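Local structure of SusD superfamily protein (Bacteroides thetaiotaomicron, 3MCX) at residues D227-N232 with E358-A363; Q192-G197 with G234-Y239; V56-T61 with W437-L442; A430-G435 with A447-A452; Y32-G37 with Y92-Q97. The protein is of unknown function but, as a zinc-binding SusD-family protein of the outer membrane, probably takes part in capturing glycans for uptake. All coordinates share one frame; numbering follows the deposited sequence.

Contact 1. Residues D227-N232 with E358-A363; sequences DVIKNN and EVYLNA
Val-228 meets Val-359 where helices 218-231 and 356-370 pack in the helical part of this SusD-family fold, their short segments crossing at -115° with axes 9.9 Å apart. The touch is light, Val-228 CB lying 4.0 Å from Val-359 CG1. One residue on, Ile-229 carries most of the contact and spreads its branches over Val-359, Tyr-360 and Ala-363. Its CG1 sits over one face of the Tyr-360 ring, 4.0 Å from the centroid and displaced toward the CD1-CE1 side, a CH-pi contact. CG2, anti to the backbone N, is thereby turned to the phenol end of the same ring. A water donates to Ile-229 O at 2.8 Å and lies 2.7 Å from Tyr-360 OH. Replacing Tyr-360 by an alanine would probably uncover CG1 and CG2 of Ile-229 and leave this water without the hydroxyl it meets. Helix 374-385 adjoins the same cluster, with Tyr-380 against Ile-229 and Ala-363. Between those two residues, Ile-229 CD1 reaches Ala-363 CB at 3.8 Å.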
# COMPACT_ATOMS: atom_id res chain seq x y z
N ASP A 227 18.72 0.91 8.31
CA ASP A 227 19.42 1.99 7.63
C ASP A 227 18.58 3.26 7.74
O ASP A 227 19.10 4.29 8.19
CB ASP A 227 19.67 1.62 6.17
CG ASP A 227 20.53 2.62 5.40
OD1 ASP A 227 21.16 3.51 5.98
OD2 ASP A 227 20.57 2.47 4.17
N VAL A 228 17.29 3.18 7.41
CA VAL A 228 16.41 4.35 7.52
C VAL A 228 16.33 4.87 8.96
O VAL A 228 16.48 6.06 9.23
CB VAL A 228 15.01 4.06 6.98
CG1 VAL A 228 14.10 5.32 7.15
CG2 VAL A 228 15.10 3.60 5.49
N ILE A 229 16.09 3.96 9.90
CA ILE A 229 15.89 4.31 11.31
C ILE A 229 17.12 4.98 11.89
O ILE A 229 17.01 6.03 12.53
CB ILE A 229 15.54 3.07 12.12
CG1 ILE A 229 14.16 2.54 11.73
CG2 ILE A 229 15.59 3.36 13.67
CD1 ILE A 229 13.91 1.10 12.22
N LYS A 230 18.29 4.38 11.65
CA LYS A 230 19.54 4.82 12.29
C LYS A 230 20.22 5.98 11.59
O LYS A 230 20.90 6.79 12.24
CB LYS A 230 20.54 3.66 12.38
CG LYS A 230 20.16 2.55 13.35
CD LYS A 230 20.95 1.26 13.07
CE LYS A 230 20.65 0.15 14.08
NZ LYS A 230 20.88 0.55 15.50
N ASN A 231 20.09 6.05 10.26
CA ASN A 231 20.96 6.92 9.48
C ASN A 231 20.31 8.08 8.75
O ASN A 231 21.01 8.84 8.07
CB ASN A 231 21.72 6.05 8.47
CG ASN A 231 22.55 4.97 9.13
OD1 ASN A 231 23.16 5.18 10.19
ND2 ASN A 231 22.58 3.78 8.50
N ASN A 232 19.01 8.27 8.90
CA ASN A 232 18.34 9.30 8.11
C ASN A 232 18.78 10.74 8.45
O ASN A 232 18.51 11.66 7.67
CB ASN A 232 16.82 9.12 8.14
CG ASN A 232 16.20 9.54 9.45
OD1 ASN A 232 16.07 10.75 9.73
ND2 ASN A 232 15.76 8.55 10.24
N GLU A 358 5.83 2.46 9.62
CA GLU A 358 5.86 1.15 8.97
C GLU A 358 7.28 0.59 9.02
O GLU A 358 7.47 -0.61 9.19
CB GLU A 358 5.37 1.19 7.52
CG GLU A 358 5.47 -0.16 6.86
CD GLU A 358 5.10 -0.16 5.39
OE1 GLU A 358 4.42 0.77 4.95
OE2 GLU A 358 5.53 -1.09 4.67
N VAL A 359 8.25 1.47 8.84
CA VAL A 359 9.65 1.06 8.80
C VAL A 359 10.06 0.48 10.17
O VAL A 359 10.72 -0.55 10.24
CB VAL A 359 10.59 2.23 8.37
CG1 VAL A 359 12.04 1.80 8.46
CG2 VAL A 359 10.25 2.71 6.96
N TYR A 360 9.68 1.15 11.26
CA TYR A 360 9.95 0.62 12.60
C TYR A 360 9.26 -0.74 12.80
O TYR A 360 9.86 -1.65 13.38
CB TYR A 360 9.49 1.62 13.68
CG TYR A 360 10.47 2.72 14.03
CD1 TYR A 360 10.75 3.76 13.15
CD2 TYR A 360 11.13 2.70 15.24
CE1 TYR A 360 11.66 4.74 13.49
CE2 TYR A 360 12.03 3.68 15.60
CZ TYR A 360 12.32 4.70 14.71
OH TYR A 360 13.25 5.66 15.10
N LEU A 361 8.02 -0.87 12.35
CA LEU A 361 7.27 -2.12 12.49
C LEU A 361 7.88 -3.25 11.64
O LEU A 361 7.97 -4.39 12.09
CB LEU A 361 5.77 -1.88 12.20
CG LEU A 361 5.07 -1.05 13.29
CD1 LEU A 361 3.79 -0.42 12.71
CD2 LEU A 361 4.86 -1.88 14.61
N ASN A 362 8.34 -2.90 10.45
CA ASN A 362 9.06 -3.85 9.57
C ASN A 362 10.31 -4.34 10.25
O ASN A 362 10.61 -5.53 10.22
CB ASN A 362 9.44 -3.19 8.23
CG ASN A 362 8.25 -2.97 7.31
OD1 ASN A 362 7.14 -3.41 7.57
ND2 ASN A 362 8.50 -2.24 6.18
N ALA A 363 11.07 -3.43 10.86
CA ALA A 363 12.25 -3.85 11.63
C ALA A 363 11.89 -4.78 12.79
O ALA A 363 12.57 -5.77 13.05
CB ALA A 363 13.06 -2.62 12.13
O HOH W 1 14.39 7.01 13.04

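Contact 2. Residues Q192-G197 with G234-Y239; sequences QETSNG and GRYQLY
Glu-193 and Arg-235 form a salt bridge at the protein surface, and its two bonds are unequal. Arg-235 NH2 donates to Glu-193 OE2 at 2.9 Å, keeping the acceptor near the guanidinium plane but arriving from above the carboxylate plane. The second bond, Arg-235 NE to Glu-193 OE1, is weak at 3.4 Å. Carboxylate and guanidinium planes stand 69° apart, so this is no flat, paired bidentate bridge. Arg-235 NH1 is satisfied elsewhere: it donates to Asn-232 O and, at 3.3 Å, to a water that also accepts from Gln-192 NE2. Over the centre of the guanidinium face lies Gln-192 O, 3.1 Å from Arg-235 CZ; this carbonyl accepts its hydrogen bond from Trp-202 NE1 instead. The bridge ties together two irregular loops of the helical SusD-family fold, one leading into helix 201-214 and the other leaving helix 218-231. Beside it, Thr-194 CG2 packs on the aliphatic stem of Arg-235, 3.5 Å from CB. The hydroxyl of Tyr-236 receives a hydrogen bond from Asn-200 ND2 and shares a water, 2.6 Å away, with the backbone of Ser-195, whose N donates to that water at 3.0 Å.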
# COMPACT_ATOMS: atom_id res chain seq x y z
N GLN A 192 19.78 12.25 -1.17
CA GLN A 192 19.88 11.98 0.27
C GLN A 192 18.98 12.93 1.08
O GLN A 192 18.57 12.61 2.20
CB GLN A 192 21.32 12.11 0.74
CG GLN A 192 22.27 11.01 0.18
CD GLN A 192 22.08 9.66 0.85
OE1 GLN A 192 21.86 8.62 0.17
NE2 GLN A 192 22.14 9.65 2.15
N GLU A 193 18.69 14.10 0.51
CA GLU A 193 17.86 15.10 1.21
C GLU A 193 16.39 14.77 1.10
O GLU A 193 15.96 13.99 0.23
CB GLU A 193 18.11 16.49 0.63
CG GLU A 193 19.52 16.99 0.83
CD GLU A 193 20.00 17.00 2.32
OE1 GLU A 193 19.22 17.35 3.24
OE2 GLU A 193 21.17 16.65 2.57
N THR A 194 15.61 15.37 1.98
CA THR A 194 14.17 15.15 1.92
C THR A 194 13.65 15.67 0.58
O THR A 194 14.16 16.64 0.01
CB THR A 194 13.38 15.77 3.10
OG1 THR A 194 13.27 17.18 2.90
CG2 THR A 194 14.03 15.47 4.45
N SER A 195 12.65 14.96 0.06
CA SER A 195 12.19 15.22 -1.30
C SER A 195 10.67 15.07 -1.39
O SER A 195 10.15 14.07 -1.79
CB SER A 195 12.90 14.29 -2.30
OG SER A 195 12.92 14.90 -3.58
N ASN A 196 9.96 16.13 -1.00
CA ASN A 196 8.51 16.09 -0.96
C ASN A 196 7.87 15.87 -2.33
O ASN A 196 8.00 16.71 -3.22
CB ASN A 196 7.96 17.42 -0.38
CG ASN A 196 8.30 17.61 1.09
OD1 ASN A 196 8.78 16.70 1.76
ND2 ASN A 196 8.04 18.81 1.59
N GLY A 197 7.19 14.73 -2.51
CA GLY A 197 6.48 14.44 -3.74
C GLY A 197 7.16 13.42 -4.60
O GLY A 197 6.59 12.99 -5.60
N GLY A 234 18.05 12.80 11.19
CA GLY A 234 17.04 13.68 11.75
C GLY A 234 16.10 14.26 10.70
O GLY A 234 15.40 15.22 10.99
N ARG A 235 16.07 13.70 9.50
CA ARG A 235 15.19 14.22 8.45
C ARG A 235 13.74 13.79 8.65
O ARG A 235 12.81 14.43 8.11
CB ARG A 235 15.69 13.77 7.07
CG ARG A 235 17.01 14.38 6.65
CD ARG A 235 17.42 13.85 5.30
NE ARG A 235 18.68 14.38 4.82
CZ ARG A 235 19.85 13.73 4.84
NH1 ARG A 235 19.97 12.51 5.39
NH2 ARG A 235 20.93 14.31 4.32
N TYR A 236 13.54 12.71 9.41
CA TYR A 236 12.21 12.14 9.67
C TYR A 236 12.11 11.82 11.16
O TYR A 236 13.12 11.52 11.80
CB TYR A 236 11.98 10.84 8.86
CG TYR A 236 12.23 11.06 7.38
CD1 TYR A 236 11.28 11.68 6.59
CD2 TYR A 236 13.46 10.73 6.79
CE1 TYR A 236 11.51 11.94 5.26
CE2 TYR A 236 13.69 10.98 5.44
CZ TYR A 236 12.73 11.58 4.68
OH TYR A 236 12.97 11.87 3.35
N GLN A 237 10.90 11.92 11.70
CA GLN A 237 10.63 11.76 13.14
C GLN A 237 9.30 11.05 13.33
O GLN A 237 8.32 11.42 12.66
CB GLN A 237 10.48 13.13 13.84
CG GLN A 237 11.73 13.88 14.18
CD GLN A 237 11.44 15.11 15.02
OE1 GLN A 237 10.31 15.32 15.50
NE2 GLN A 237 12.45 15.95 15.20
N LEU A 238 9.23 10.08 14.24
CA LEU A 238 7.95 9.47 14.62
C LEU A 238 7.03 10.54 15.25
O LEU A 238 7.49 11.43 15.98
CB LEU A 238 8.18 8.31 15.61
CG LEU A 238 8.83 7.07 15.03
CD1 LEU A 238 9.11 6.10 16.16
CD2 LEU A 238 7.97 6.40 13.94
N TYR A 239 5.74 10.44 14.96
CA TYR A 239 4.75 11.33 15.58
C TYR A 239 4.64 11.06 17.07
O TYR A 239 4.60 9.91 17.50
CB TYR A 239 3.36 11.19 14.95
CG TYR A 239 3.39 11.45 13.44
CD1 TYR A 239 4.06 12.56 12.93
CD2 TYR A 239 2.77 10.60 12.57
CE1 TYR A 239 4.11 12.79 11.57
CE2 TYR A 239 2.83 10.80 11.19
CZ TYR A 239 3.51 11.92 10.71
OH TYR A 239 3.64 12.16 9.36
O HOH W 2 22.76 11.46 4.09
O HOH W 3 11.23 12.94 1.71

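Contact 3. Residues V56-T61 with W437-L442; sequences VQARIT and WHLETL
Gln-57 reaches from the short strand 56-57, which pairs with strand 292-293, to the loop before helix 441-444, so the contact joins an early part of the SusD-family chain to a late one. Hydrogen bonding centres on its amide. Gln-57 NE2 donates to Trp-437 O at 2.9 Å and nearly straight, at 170°, although it comes from above that carbonyl's plane; its other bond goes to Ala-58 O at 3.0 Å. With both acceptors close to the amide plane, the group is held against rotation. Gln-57 OE1 in turn accepts from a water at 2.8 Å, which also takes a weak hydrogen bond from Trp-437 N. Contacts with rings follow from the same placement. Gln-57 CG lies between the backbone N and carbonyl carbon (chi1 56°), and the chain then runs extended, carrying OE1 over one face of the His-438 imidazole, 3.6 Å above its plane, and to 3.2 Å from Trp-437 CD1. The imidazole has hydrogen-bonding partners of its own in Tyr-72 and Asp-296, which fix it from both nitrogens. Apolar packing belongs to Leu-439, whose CD1 meets Ala-58 CB at 3.8 Å. Its other methyl, CD2, lies against the backbone at Arg-59 O. Farther out, Glu-73 accepts from both threonine hydroxyls, while Thr-441 CG2 touches Thr-61 CB at 3.7 Å.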
# COMPACT_ATOMS: atom_id res chain seq x y z
N VAL A 56 -11.17 -3.32 7.64
CA VAL A 56 -11.85 -2.35 6.78
C VAL A 56 -12.73 -3.18 5.86
O VAL A 56 -12.26 -4.12 5.20
CB VAL A 56 -10.89 -1.48 5.99
CG1 VAL A 56 -11.68 -0.58 5.05
CG2 VAL A 56 -9.97 -0.64 6.90
N GLN A 57 -14.02 -2.88 5.84
CA GLN A 57 -14.99 -3.64 5.05
C GLN A 57 -15.74 -2.73 4.09
O GLN A 57 -15.78 -1.51 4.27
CB GLN A 57 -16.00 -4.35 5.98
CG GLN A 57 -16.74 -3.42 6.91
CD GLN A 57 -17.87 -4.11 7.61
OE1 GLN A 57 -17.74 -4.68 8.71
NE2 GLN A 57 -19.03 -4.08 6.97
N ALA A 58 -16.38 -3.31 3.09
CA ALA A 58 -17.39 -2.56 2.35
C ALA A 58 -18.52 -2.17 3.28
O ALA A 58 -18.91 -2.93 4.18
CB ALA A 58 -17.95 -3.39 1.15
N ARG A 59 -19.10 -1.00 3.00
CA ARG A 59 -20.34 -0.61 3.65
C ARG A 59 -21.58 -1.31 3.08
O ARG A 59 -22.54 -1.61 3.80
CB ARG A 59 -20.50 0.92 3.58
CG ARG A 59 -21.78 1.48 4.20
CD ARG A 59 -21.92 3.00 4.09
NE ARG A 59 -21.85 3.45 2.68
CZ ARG A 59 -22.86 3.40 1.81
NH1 ARG A 59 -24.07 3.01 2.17
NH2 ARG A 59 -22.63 3.77 0.55
N ILE A 60 -21.56 -1.48 1.75
CA ILE A 60 -22.66 -2.00 0.99
C ILE A 60 -22.10 -2.81 -0.19
O ILE A 60 -21.10 -2.43 -0.81
CB ILE A 60 -23.62 -0.84 0.55
CG1 ILE A 60 -24.96 -1.36 0.12
CG2 ILE A 60 -22.97 0.07 -0.45
CD1 ILE A 60 -26.03 -0.24 -0.01
N THR A 61 -22.82 -3.87 -0.55
CA THR A 61 -22.43 -4.61 -1.74
C THR A 61 -22.90 -3.84 -2.97
O THR A 61 -24.01 -3.30 -3.00
CB THR A 61 -22.98 -6.05 -1.73
OG1 THR A 61 -22.29 -6.81 -2.74
CG2 THR A 61 -24.52 -6.15 -1.93
N TRP A 437 -21.13 -6.60 11.85
CA TRP A 437 -21.65 -5.88 10.70
C TRP A 437 -20.94 -6.15 9.39
O TRP A 437 -21.19 -5.46 8.41
CB TRP A 437 -21.83 -4.39 10.96
CG TRP A 437 -20.62 -3.59 11.43
CD1 TRP A 437 -19.69 -2.99 10.67
CD2 TRP A 437 -20.28 -3.27 12.80
NE1 TRP A 437 -18.77 -2.33 11.45
CE2 TRP A 437 -19.11 -2.50 12.76
CE3 TRP A 437 -20.87 -3.56 14.04
CZ2 TRP A 437 -18.52 -1.99 13.92
CZ3 TRP A 437 -20.28 -3.06 15.19
CH2 TRP A 437 -19.12 -2.29 15.12
N HIS A 438 -20.10 -7.18 9.32
CA HIS A 438 -19.67 -7.63 8.03
C HIS A 438 -20.88 -7.96 7.18
O HIS A 438 -21.94 -8.40 7.67
CB HIS A 438 -18.73 -8.82 8.16
CG HIS A 438 -17.33 -8.43 8.49
ND1 HIS A 438 -16.48 -7.85 7.57
CD2 HIS A 438 -16.63 -8.52 9.65
CE1 HIS A 438 -15.31 -7.59 8.15
NE2 HIS A 438 -15.37 -8.01 9.41
N LEU A 439 -20.70 -7.78 5.88
CA LEU A 439 -21.83 -7.93 4.99
C LEU A 439 -22.26 -9.39 4.85
O LEU A 439 -21.42 -10.29 4.85
CB LEU A 439 -21.54 -7.38 3.61
CG LEU A 439 -21.17 -5.92 3.61
CD1 LEU A 439 -21.09 -5.37 2.14
CD2 LEU A 439 -22.07 -5.06 4.49
N GLU A 440 -23.55 -9.61 4.62
CA GLU A 440 -24.07 -10.95 4.44
C GLU A 440 -23.54 -11.61 3.17
O GLU A 440 -23.53 -12.82 3.03
CB GLU A 440 -25.60 -10.98 4.46
CG GLU A 440 -26.22 -10.63 5.83
CD GLU A 440 -25.74 -11.52 6.96
OE1 GLU A 440 -25.72 -12.75 6.76
OE2 GLU A 440 -25.40 -10.97 8.05
N THR A 441 -23.12 -10.81 2.20
CA THR A 441 -22.54 -11.37 0.99
C THR A 441 -21.30 -12.25 1.24
O THR A 441 -20.98 -13.10 0.40
CB THR A 441 -22.12 -10.25 0.01
OG1 THR A 441 -21.36 -9.26 0.71
CG2 THR A 441 -23.36 -9.62 -0.65
N LEU A 442 -20.60 -12.07 2.37
CA LEU A 442 -19.44 -12.95 2.66
C LEU A 442 -19.88 -14.41 2.84
O LEU A 442 -19.09 -15.32 2.60
CB LEU A 442 -18.71 -12.52 3.91
CG LEU A 442 -18.13 -11.11 3.94
CD1 LEU A 442 -17.20 -10.90 5.14
CD2 LEU A 442 -17.35 -10.79 2.61
O HOH W 4 -18.03 -5.75 11.30

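Contact 4. Residues A430-G435 with A447-A452; sequences AIERKG and AQKIEA
Ile-431 and Ile-450 form the hydrogen-bonded pair of a small two-stranded antiparallel sheet, its strands 431-432 and 449-450 linked through helix 441-444. Backbone bonds run both ways between them, Ile-431 N to Ile-450 O at 2.9 Å and Ile-450 N to Ile-431 O at 2.8 Å; Arg-433 N to Gln-448 O extends the pairing. A side-chain bond continues it: Arg-433 NH1 donates to Ala-447 O at 2.9 Å, lying in that carbonyl's plane. The arginine bends at chi2 (81°), which turns its guanidinium toward segment 447-452, against Ala-447 O and Ile-450 CD1; Tyr-72 O and Ala-53 O take further bonds from NH1 and NE. A methionine at Arg-433 would probably leave these three carbonyls without their arginine donors. Among apolar contacts, Glu-432 and Lys-449 run side by side, their CG atoms 4.0 Å apart, on the face away from the isoleucines. On the isoleucine face, Ile-450 CD1 lies over the guanidinium, 3.7 Å from Arg-433 NE, and 4.1 Å from Ile-431 CG2.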
# COMPACT_ATOMS: atom_id res chain seq x y z
N ALA A 430 -4.72 -17.20 8.45
CA ALA A 430 -6.09 -17.05 7.94
C ALA A 430 -6.67 -15.71 8.36
O ALA A 430 -6.49 -15.27 9.50
CB ALA A 430 -7.00 -18.17 8.45
N ILE A 431 -7.44 -15.16 7.43
CA ILE A 431 -8.15 -13.88 7.61
C ILE A 431 -9.58 -14.22 7.93
O ILE A 431 -10.23 -14.90 7.13
CB ILE A 431 -8.09 -13.09 6.32
CG1 ILE A 431 -6.66 -12.63 6.04
CG2 ILE A 431 -9.05 -11.88 6.43
CD1 ILE A 431 -6.45 -12.28 4.58
N GLU A 432 -10.08 -13.83 9.11
CA GLU A 432 -11.46 -14.13 9.51
C GLU A 432 -12.21 -12.82 9.73
O GLU A 432 -11.77 -11.97 10.51
CB GLU A 432 -11.53 -15.00 10.78
CG GLU A 432 -11.06 -16.45 10.60
CD GLU A 432 -11.24 -17.29 11.87
OE1 GLU A 432 -10.53 -17.04 12.88
OE2 GLU A 432 -12.13 -18.15 11.86
N ARG A 433 -13.32 -12.67 9.04
CA ARG A 433 -14.21 -11.52 9.20
C ARG A 433 -15.29 -11.92 10.21
O ARG A 433 -16.29 -12.54 9.85
CB ARG A 433 -14.82 -11.18 7.84
CG ARG A 433 -13.92 -10.53 6.86
CD ARG A 433 -12.96 -11.47 6.06
NE ARG A 433 -12.34 -10.64 5.06
CZ ARG A 433 -12.87 -10.32 3.88
NH1 ARG A 433 -13.88 -11.00 3.36
NH2 ARG A 433 -12.32 -9.35 3.21
N LYS A 434 -15.07 -11.59 11.49
CA LYS A 434 -15.92 -12.06 12.58
C LYS A 434 -16.92 -11.03 13.10
O LYS A 434 -17.93 -11.39 13.70
CB LYS A 434 -15.08 -12.55 13.77
CG LYS A 434 -14.29 -13.83 13.48
CD LYS A 434 -13.91 -14.51 14.78
CE LYS A 434 -12.54 -15.14 14.71
NZ LYS A 434 -12.00 -15.44 16.12
N GLY A 435 -16.63 -9.77 12.81
CA GLY A 435 -17.43 -8.66 13.31
C GLY A 435 -18.87 -8.71 12.86
O GLY A 435 -19.18 -9.14 11.75
N ALA A 447 -16.45 -16.04 1.92
CA ALA A 447 -15.35 -15.16 2.23
C ALA A 447 -15.40 -14.67 3.67
O ALA A 447 -14.86 -13.61 4.00
CB ALA A 447 -15.29 -13.95 1.22
N GLN A 448 -15.98 -15.46 4.55
CA GLN A 448 -15.87 -15.18 5.99
C GLN A 448 -14.47 -15.56 6.51
O GLN A 448 -13.97 -14.97 7.47
CB GLN A 448 -16.94 -15.92 6.77
CG GLN A 448 -18.35 -15.41 6.47
CD GLN A 448 -19.36 -16.07 7.36
OE1 GLN A 448 -19.74 -17.23 7.13
NE2 GLN A 448 -19.79 -15.37 8.39
N LYS A 449 -13.87 -16.57 5.90
CA LYS A 449 -12.50 -17.02 6.24
C LYS A 449 -11.74 -17.19 4.95
O LYS A 449 -12.23 -17.87 4.03
CB LYS A 449 -12.50 -18.35 7.02
CG LYS A 449 -11.03 -18.79 7.40
CD LYS A 449 -10.91 -20.15 8.03
CE LYS A 449 -11.10 -21.28 7.01
NZ LYS A 449 -10.50 -22.59 7.36
N ILE A 450 -10.56 -16.62 4.89
CA ILE A 450 -9.65 -16.80 3.72
C ILE A 450 -8.30 -17.28 4.24
O ILE A 450 -7.61 -16.54 4.91
CB ILE A 450 -9.49 -15.52 2.89
CG1 ILE A 450 -10.86 -14.93 2.53
CG2 ILE A 450 -8.70 -15.78 1.61
CD1 ILE A 450 -11.26 -13.83 3.51
N GLU A 451 -7.95 -18.51 3.87
CA GLU A 451 -6.59 -19.01 4.14
C GLU A 451 -5.57 -18.34 3.23
O GLU A 451 -5.91 -17.89 2.13
CB GLU A 451 -6.52 -20.52 3.94
CG GLU A 451 -7.47 -21.30 4.83
CD GLU A 451 -6.97 -21.47 6.26
OE1 GLU A 451 -6.02 -20.77 6.69
OE2 GLU A 451 -7.59 -22.34 6.93
N ALA A 452 -4.31 -18.28 3.70
CA ALA A 452 -3.23 -17.65 2.93
C ALA A 452 -2.84 -18.43 1.67
O ALA A 452 -2.16 -17.90 0.79
CB ALA A 452 -1.98 -17.44 3.82
O HOH W 5 -14.64 -17.31 9.88
O HOH W 6 -18.80 -12.53 8.69

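Contact 5. Residues Y32-G37 with Y92-Q97; sequences YRLASG and YKVIRQ
Leu-34 against Val-94 is the centre of an apolar helix-helix contact, made where the C-terminal end of helix 21-36 packs on the middle of helix 81-106. Both belong to the helical part of the SusD-family fold, and the short segments run almost exactly antiparallel, at 172°, with axes 9.8 Å apart. No hydrogen bond crosses between them. One leucine methyl does most of the work: Leu-34 CD2 is 3.6 Å from Val-94 CG2, and the two side chains slide past each other in opposite directions. CG stands anti to the backbone N (chi1 -170°), which directs the branched end of Leu-34 at the neighbouring helix. Val-94 is enclosed further by Ile-31 of the first helix and by Met-128 and Ser-132 of helix 115-140. Val-94 CG2 also comes within 4.2 Å of Ala-35 N. Toward the exposed side, the extended Lys-93 chain crosses the leucine at about a right angle, meeting Leu-34 CD2 with its CG at 3.7 Å. The amide of Gln-97 borders the same methyl, NE2 standing 3.9 Å from Leu-34 CD2.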
# COMPACT_ATOMS: atom_id res chain seq x y z
N TYR A 32 4.99 10.06 -11.92
CA TYR A 32 4.46 10.22 -10.57
C TYR A 32 2.97 10.60 -10.59
O TYR A 32 2.20 10.07 -9.80
CB TYR A 32 5.23 11.31 -9.85
CG TYR A 32 6.62 10.91 -9.39
CD1 TYR A 32 6.79 9.91 -8.46
CD2 TYR A 32 7.74 11.61 -9.79
CE1 TYR A 32 8.08 9.57 -7.97
CE2 TYR A 32 9.01 11.30 -9.32
CZ TYR A 32 9.16 10.28 -8.39
OH TYR A 32 10.39 9.97 -7.86
N ARG A 33 2.58 11.48 -11.51
CA ARG A 33 1.19 11.92 -11.63
C ARG A 33 0.30 10.73 -12.00
O ARG A 33 -0.76 10.55 -11.43
CB ARG A 33 1.04 13.04 -12.64
CG ARG A 33 -0.33 13.71 -12.60
N LEU A 34 0.74 9.90 -12.95
CA LEU A 34 -0.02 8.72 -13.34
C LEU A 34 -0.17 7.76 -12.15
O LEU A 34 -1.25 7.20 -11.90
CB LEU A 34 0.68 8.02 -14.52
CG LEU A 34 -0.09 6.90 -15.21
CD1 LEU A 34 -1.46 7.37 -15.73
CD2 LEU A 34 0.77 6.49 -16.43
N ALA A 35 0.89 7.58 -11.38
CA ALA A 35 0.86 6.72 -10.21
C ALA A 35 -0.12 7.23 -9.16
O ALA A 35 -0.71 6.43 -8.44
CB ALA A 35 2.28 6.51 -9.60
N SER A 36 -0.31 8.54 -9.09
CA SER A 36 -1.23 9.11 -8.12
C SER A 36 -2.67 9.06 -8.59
O SER A 36 -3.60 9.34 -7.81
CB SER A 36 -0.85 10.57 -7.83
OG SER A 36 -1.26 11.39 -8.86
N GLY A 37 -2.88 8.67 -9.84
CA GLY A 37 -4.16 8.72 -10.46
C GLY A 37 -5.10 7.55 -10.19
O GLY A 37 -4.79 6.56 -9.51
N TYR A 92 0.90 -1.13 -15.79
CA TYR A 92 1.76 -1.40 -16.95
C TYR A 92 2.06 -0.13 -17.75
O TYR A 92 3.12 -0.00 -18.34
CB TYR A 92 1.19 -2.53 -17.84
CG TYR A 92 1.65 -3.88 -17.37
CD1 TYR A 92 2.98 -4.23 -17.49
CD2 TYR A 92 0.77 -4.77 -16.75
CE1 TYR A 92 3.42 -5.44 -17.02
CE2 TYR A 92 1.21 -5.97 -16.28
CZ TYR A 92 2.54 -6.31 -16.41
OH TYR A 92 2.98 -7.50 -15.88
N LYS A 93 1.12 0.81 -17.82
CA LYS A 93 1.39 2.09 -18.48
C LYS A 93 2.53 2.82 -17.77
O LYS A 93 3.42 3.36 -18.42
CB LYS A 93 0.13 2.97 -18.54
CG LYS A 93 0.28 4.23 -19.38
CD LYS A 93 -1.12 4.90 -19.45
CE LYS A 93 -1.12 6.25 -20.15
NZ LYS A 93 -2.50 6.86 -19.97
N VAL A 94 2.49 2.84 -16.43
CA VAL A 94 3.57 3.45 -15.68
C VAL A 94 4.89 2.72 -15.99
O VAL A 94 5.90 3.38 -16.23
CB VAL A 94 3.32 3.46 -14.18
CG1 VAL A 94 4.61 3.82 -13.40
CG2 VAL A 94 2.19 4.47 -13.86
N ILE A 95 4.89 1.39 -16.00
CA ILE A 95 6.12 0.64 -16.28
C ILE A 95 6.66 1.01 -17.67
O ILE A 95 7.85 1.30 -17.84
CB ILE A 95 5.87 -0.87 -16.16
CG1 ILE A 95 5.71 -1.23 -14.68
CG2 ILE A 95 7.01 -1.66 -16.84
CD1 ILE A 95 5.20 -2.65 -14.41
N ARG A 96 5.77 1.05 -18.63
CA ARG A 96 6.17 1.41 -19.99
C ARG A 96 6.80 2.81 -20.05
O ARG A 96 7.79 3.00 -20.71
CB ARG A 96 5.02 1.21 -20.95
CG ARG A 96 4.66 -0.26 -21.07
CD ARG A 96 3.55 -0.58 -22.05
NE ARG A 96 2.53 0.45 -22.23
CZ ARG A 96 1.28 0.25 -21.86
NH1 ARG A 96 0.98 -0.92 -21.33
NH2 ARG A 96 0.38 1.15 -22.02
N GLN A 97 6.20 3.75 -19.36
CA GLN A 97 6.76 5.09 -19.32
C GLN A 97 8.13 5.13 -18.64
O GLN A 97 9.03 5.82 -19.10
CB GLN A 97 5.79 6.07 -18.66
CG GLN A 97 4.53 6.28 -19.52
CD GLN A 97 3.67 7.44 -19.04
OE1 GLN A 97 4.03 8.16 -18.11
NE2 GLN A 97 2.52 7.62 -19.70

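Overall arrangement
The five contacts fall into neighbourhoods of one chain. Contacts 1 and 2 touch, with centres about 12 Å apart: Leu-238 CD1 packs 3.8 Å from Tyr-360 CZ. Contact 2 also brushes contact 5 through Gly-197 and Tyr-32. Contacts 3 and 4, centres about 13 Å apart, interlock along the sequence and share the helix 441-444 region, where Leu-442 lies against Arg-433. They lie far from contact 1, their centres about 35 and 30 Å from its own. As for zinc, the Tyr-360 side chain of contact 1 is about 6 Å from a bound ion, whereas that of Trp-437 in contact 3 is about 13 Å from one and about 9 Å from the side chain of the zinc ligand His-330.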